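Local coordinates for putative protease (Parabacteroides distasonis ATCC 8503, PDB 3KD4), which is probably an exported protease, though its activity and substrates are uncharacterised, at residues V140-E151 with G173-I184. Sequence-based numbering, arbitrary orientation. Where two conformers were deposited one is given.
With PO4 (phosphate ion), chain D.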
loop_
_atom_site.group_PDB
_atom_site.type_symbol
_atom_site.label_atom_id
_atom_site.label_comp_id
_atom_site.label_asym_id
_atom_site.label_seq_id
_atom_site.Cartn_x
_atom_site.Cartn_y
_atom_site.Cartn_z
ATOM N N VAL A 140 6.954 -21.934 -0.321
ATOM C CA VAL A 140 5.952 -22.699 -1.070
ATOM C C VAL A 140 6.717 -23.692 -1.938
ATOM O O VAL A 140 7.455 -23.296 -2.858
ATOM C CB VAL A 140 5.030 -21.796 -1.927
ATOM C CG1 VAL A 140 4.021 -22.668 -2.697
ATOM C CG2 VAL A 140 4.315 -20.756 -1.050
ATOM N N LYS A 141 6.553 -24.972 -1.641
ATOM C CA LYS A 141 7.287 -26.024 -2.339
ATOM C C LYS A 141 6.810 -26.164 -3.773
ATOM O O LYS A 141 7.609 -26.365 -4.673
ATOM C CB LYS A 141 7.141 -27.350 -1.578
ATOM C CG LYS A 141 7.860 -28.541 -2.192
ATOM C CD LYS A 141 9.367 -28.298 -2.261
ATOM C CE LYS A 141 10.180 -29.568 -2.548
ATOM N NZ LYS A 141 11.584 -29.192 -2.904
ATOM N N GLU A 142 5.500 -26.057 -3.973
ATOM C CA GLU A 142 4.882 -26.148 -5.294
ATOM C C GLU A 142 3.618 -25.315 -5.355
ATOM O O GLU A 142 2.699 -25.486 -4.532
ATOM C CB GLU A 142 4.509 -27.587 -5.622
ATOM C CG GLU A 142 3.897 -27.783 -7.029
ATOM C CD GLU A 142 3.399 -29.216 -7.227
ATOM O OE1 GLU A 142 2.263 -29.517 -6.809
ATOM O OE2 GLU A 142 4.149 -30.035 -7.799
ATOM N N CYS A 143 3.549 -24.495 -6.395
ATOM C CA CYS A 143 2.458 -23.598 -6.620
ATOM C C CYS A 143 1.989 -23.789 -8.076
ATOM O O CYS A 143 2.772 -23.569 -9.012
ATOM C CB CYS A 143 2.896 -22.158 -6.368
ATOM S SG CYS A 143 1.584 -20.984 -6.692
ATOM N N LYS A 144 0.742 -24.233 -8.232
ATOM C CA LYS A 144 0.094 -24.405 -9.539
ATOM C C LYS A 144 -0.994 -23.395 -9.689
ATOM O O LYS A 144 -1.793 -23.208 -8.765
ATOM C CB LYS A 144 -0.483 -25.821 -9.692
ATOM C CG LYS A 144 0.646 -26.881 -9.787
ATOM C CD LYS A 144 0.151 -28.324 -9.941
ATOM C CE LYS A 144 1.340 -29.265 -10.299
ATOM N NZ LYS A 144 1.941 -29.049 -11.713
ATOM N N VAL A 145 -0.973 -22.674 -10.801
ATOM C CA VAL A 145 -1.997 -21.661 -11.089
ATOM C C VAL A 145 -2.517 -21.899 -12.478
ATOM O O VAL A 145 -1.752 -22.288 -13.403
ATOM C CB VAL A 145 -1.498 -20.192 -10.910
ATOM C CG1 VAL A 145 -1.275 -19.918 -9.421
ATOM C CG2 VAL A 145 -0.183 -19.895 -11.721
ATOM N N SER A 146 -3.824 -21.691 -12.628
ATOM C CA SER A 146 -4.534 -22.059 -13.838
ATOM C C SER A 146 -5.598 -21.028 -14.147
ATOM O O SER A 146 -6.297 -20.574 -13.241
ATOM C CB SER A 146 -5.236 -23.404 -13.569
ATOM O OG SER A 146 -5.993 -23.794 -14.642
ATOM N N ILE A 147 -5.729 -20.648 -15.411
ATOM C CA ILE A 147 -6.817 -19.729 -15.837
ATOM C C ILE A 147 -7.563 -20.378 -16.990
ATOM O O ILE A 147 -6.915 -20.869 -17.900
ATOM C CB ILE A 147 -6.264 -18.389 -16.309
ATOM C CG1 ILE A 147 -5.483 -17.681 -15.189
ATOM C CG2 ILE A 147 -7.414 -17.448 -16.828
ATOM C CD1 ILE A 147 -4.552 -16.499 -15.756
ATOM N N SER A 148 -8.893 -20.456 -16.919
ATOM C CA SER A 148 -9.711 -21.034 -17.997
ATOM C C SER A 148 -10.754 -20.044 -18.396
ATOM O O SER A 148 -11.428 -19.497 -17.523
ATOM C CB SER A 148 -10.414 -22.305 -17.538
ATOM O OG SER A 148 -9.475 -23.219 -17.067
ATOM N N VAL A 149 -10.879 -19.821 -19.701
ATOM C CA VAL A 149 -11.866 -18.905 -20.276
ATOM C C VAL A 149 -12.434 -19.564 -21.551
ATOM O O VAL A 149 -11.823 -20.495 -22.107
ATOM C CB VAL A 149 -11.284 -17.496 -20.588
ATOM C CG1 VAL A 149 -10.495 -16.929 -19.386
ATOM C CG2 VAL A 149 -10.400 -17.518 -21.840
ATOM N N PRO A 150 -13.592 -19.084 -22.020
ATOM C CA PRO A 150 -14.149 -19.619 -23.262
ATOM C C PRO A 150 -13.263 -19.305 -24.463
ATOM O O PRO A 150 -12.697 -18.240 -24.539
ATOM C CB PRO A 150 -15.520 -18.916 -23.396
ATOM C CG PRO A 150 -15.827 -18.397 -22.039
ATOM C CD PRO A 150 -14.453 -18.065 -21.430
ATOM N N GLU A 151 -13.125 -20.270 -25.363
ATOM C CA GLU A 151 -12.457 -19.998 -26.619
ATOM C C GLU A 151 -13.093 -18.784 -27.238
ATOM O O GLU A 151 -14.315 -18.611 -27.203
ATOM C CB GLU A 151 -12.507 -21.198 -27.569
ATOM C CG GLU A 151 -11.493 -22.193 -27.084
ATOM C CD GLU A 151 -11.364 -23.443 -27.901
ATOM O OE1 GLU A 151 -12.218 -23.706 -28.802
ATOM O OE2 GLU A 151 -10.382 -24.172 -27.599
ATOM N N GLY A 173 -14.018 -26.469 -25.950
ATOM C CA GLY A 173 -14.377 -25.059 -26.209
ATOM C C GLY A 173 -13.806 -24.082 -25.174
ATOM O O GLY A 173 -14.228 -22.940 -25.101
ATOM N N ILE A 174 -12.877 -24.553 -24.338
ATOM C CA ILE A 174 -12.266 -23.755 -23.278
ATOM C C ILE A 174 -10.774 -23.617 -23.555
ATOM O O ILE A 174 -10.094 -24.553 -23.966
ATOM C CB ILE A 174 -12.461 -24.391 -21.879
ATOM C CG1 ILE A 174 -13.948 -24.474 -21.509
ATOM C CG2 ILE A 174 -11.663 -23.621 -20.772
ATOM C CD1 ILE A 174 -14.248 -25.588 -20.525
ATOM N N LYS A 175 -10.274 -22.421 -23.309
ATOM C CA LYS A 175 -8.879 -22.115 -23.451
ATOM C C LYS A 175 -8.311 -22.042 -22.011
ATOM O O LYS A 175 -8.836 -21.312 -21.162
ATOM C CB LYS A 175 -8.785 -20.789 -24.215
ATOM C CG LYS A 175 -7.571 -19.995 -24.014
ATOM C CD LYS A 175 -7.440 -18.888 -25.078
ATOM C CE LYS A 175 -8.411 -17.719 -24.872
ATOM N NZ LYS A 175 -8.218 -16.690 -25.939
ATOM N N GLU A 176 -7.285 -22.839 -21.737
ATOM C CA GLU A 176 -6.687 -22.886 -20.419
ATOM C C GLU A 176 -5.188 -22.634 -20.484
ATOM O O GLU A 176 -4.509 -23.079 -21.412
ATOM C CB GLU A 176 -6.945 -24.242 -19.774
ATOM C CG GLU A 176 -6.347 -24.350 -18.398
ATOM C CD GLU A 176 -6.600 -25.687 -17.794
ATOM O OE1 GLU A 176 -7.389 -26.456 -18.388
ATOM O OE2 GLU A 176 -6.008 -25.962 -16.723
ATOM N N VAL A 177 -4.671 -21.898 -19.498
ATOM C CA VAL A 177 -3.255 -21.698 -19.388
ATOM C C VAL A 177 -2.869 -21.976 -17.936
ATOM O O VAL A 177 -3.610 -21.619 -17.001
ATOM C CB VAL A 177 -2.837 -20.283 -19.848
ATOM C CG1 VAL A 177 -3.585 -19.213 -19.089
ATOM C CG2 VAL A 177 -1.358 -20.071 -19.707
ATOM N N HIS A 178 -1.745 -22.644 -17.755
ATOM C CA HIS A 178 -1.299 -22.965 -16.431
ATOM C C HIS A 178 0.193 -22.813 -16.275
ATOM O O HIS A 178 0.935 -22.867 -17.261
ATOM C CB HIS A 178 -1.782 -24.358 -15.967
ATOM C CG HIS A 178 -1.301 -25.509 -16.794
ATOM N ND1 HIS A 178 -2.006 -26.013 -17.869
ATOM C CD2 HIS A 178 -0.201 -26.294 -16.668
ATOM C CE1 HIS A 178 -1.355 -27.048 -18.374
ATOM N NE2 HIS A 178 -0.251 -27.232 -17.676
ATOM N N TRP A 179 0.611 -22.599 -15.026
ATOM C CA TRP A 179 2.015 -22.528 -14.692
ATOM C C TRP A 179 2.276 -23.374 -13.435
ATOM O O TRP A 179 1.401 -23.466 -12.569
ATOM C CB TRP A 179 2.394 -21.082 -14.357
ATOM C CG TRP A 179 2.189 -20.041 -15.374
ATOM C CD1 TRP A 179 3.171 -19.391 -16.053
ATOM C CD2 TRP A 179 0.943 -19.425 -15.782
ATOM N NE1 TRP A 179 2.630 -18.438 -16.877
ATOM C CE2 TRP A 179 1.271 -18.420 -16.725
ATOM C CE3 TRP A 179 -0.390 -19.610 -15.441
ATOM C CZ2 TRP A 179 0.302 -17.635 -17.358
ATOM C CZ3 TRP A 179 -1.363 -18.827 -16.064
ATOM C CH2 TRP A 179 -1.011 -17.858 -17.017
ATOM N N THR A 180 3.510 -23.891 -13.300
ATOM C CA THR A 180 3.925 -24.589 -12.095
ATOM C C THR A 180 5.211 -23.982 -11.561
ATOM O O THR A 180 6.227 -23.936 -12.254
ATOM C CB THR A 180 4.076 -26.078 -12.344
ATOM O OG1 THR A 180 2.817 -26.593 -12.794
ATOM C CG2 THR A 180 4.472 -26.826 -11.038
ATOM N N LEU A 181 5.154 -23.396 -10.365
ATOM C CA LEU A 181 6.357 -22.816 -9.757
ATOM C C LEU A 181 6.787 -23.748 -8.625
ATOM O O LEU A 181 5.943 -24.366 -7.965
ATOM C CB LEU A 181 6.076 -21.411 -9.233
ATOM C CG LEU A 181 5.616 -20.267 -10.151
ATOM C CD1 LEU A 181 4.162 -20.422 -10.641
ATOM C CD2 LEU A 181 5.788 -18.928 -9.394
ATOM N N ARG A 182 8.096 -23.908 -8.434
ATOM C CA ARG A 182 8.618 -24.756 -7.388
ATOM C C ARG A 182 9.595 -24.014 -6.527
ATOM O O ARG A 182 10.343 -23.163 -6.994
ATOM C CB ARG A 182 9.292 -25.981 -7.975
ATOM C CG ARG A 182 8.331 -26.760 -8.870
ATOM C CD ARG A 182 8.941 -28.036 -9.380
ATOM N NE ARG A 182 7.960 -28.745 -10.186
ATOM C CZ ARG A 182 6.968 -29.481 -9.687
ATOM N NH1 ARG A 182 6.830 -29.671 -8.378
ATOM N NH2 ARG A 182 6.112 -30.056 -10.504
ATOM N N ASN A 183 9.548 -24.325 -5.246
ATOM C CA ASN A 183 10.478 -23.786 -4.256
ATOM C C ASN A 183 10.499 -22.276 -4.238
ATOM O O ASN A 183 11.533 -21.676 -4.377
ATOM C CB ASN A 183 11.881 -24.387 -4.483
ATOM C CG ASN A 183 11.848 -25.899 -4.453
ATOM O OD1 ASN A 183 11.324 -26.474 -3.517
ATOM N ND2 ASN A 183 12.353 -26.548 -5.502
ATOM N N ILE A 184 9.345 -21.657 -4.049
ATOM C CA ILE A 184 9.281 -20.213 -3.900
ATOM C C ILE A 184 9.778 -19.894 -2.473
ATOM O O ILE A 184 9.198 -20.361 -1.484
ATOM C CB ILE A 184 7.874 -19.646 -4.020
ATOM C CG1 ILE A 184 7.168 -20.119 -5.303
ATOM C CG2 ILE A 184 7.921 -18.079 -3.947
ATOM C CD1 ILE A 184 5.669 -19.639 -5.420
HETATM P P PO4 D . -8.945 -18.663 -29.020
HETATM O O1 PO4 D . -9.412 -20.025 -28.570
HETATM O O2 PO4 D . -9.563 -17.641 -28.091
HETATM O O3 PO4 D . -7.439 -18.592 -28.936
HETATM O O4 PO4 D . -9.381 -18.426 -30.441
HETATM O O HOH W 1 8.092 -28.785 -5.919
HETATM O O HOH W 2 10.755 -29.225 -5.579
HETATM O O HOH W 3 -9.970 -25.813 -18.149
HETATM O O HOH W 4 -11.470 -26.862 -27.612
#
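Glu142 OE2 takes its main bond from Arg182 NH1 at 2.8 Å, a salt bridge on the carboxylate's anti lone pair that is bent (137° at the hydrogen), with OE2 tilted out of the guanidinium plane; Arg182 NH2, at 3.3 Å, and a glycerol add weak contacts. The residues form a non-hydrogen-bonded pair of the antiparallel strands 142-150 and 174-184, whose N-to-C directions differ by 161° within the mixed sheet of the DUF3857 region; strand 6-17 flanks the other side of 140-150. With CG anti to the backbone N and its chain extended, Glu142 lies alongside Arg182, the carboxylate and guanidinium planes 67° apart. Thr180 CG2 sits 3.5 Å above one guanidinium face, and a water at the guanidinium edge joins NH1 to Lys141 O. With an alanine in place of Glu142, the Arg182 guanidinium is likely to lose its carboxylate mate and turn more freely, with Lys144 NZ, a like charge, nearby. That ammonium bonds Thr180 OG1 at 2.8 Å. On the opposite face, Val145 CG2 approaches Trp179 CE3 at 3.7 Å, Ile147 CD1 meets the same indole obliquely, and Leu203 of strand 202-206 touches all three residues. Near Glu151, Lys175 NZ bonds Thr153 O and a phosphate ion, probably from the crystallisation liquor. Asn183, with positive phi, and Ile184 both face Val140 in a G1 beta bulge, where Asn183 N reaches Lys141 O at 2.9 Å from above the carbonyl plane.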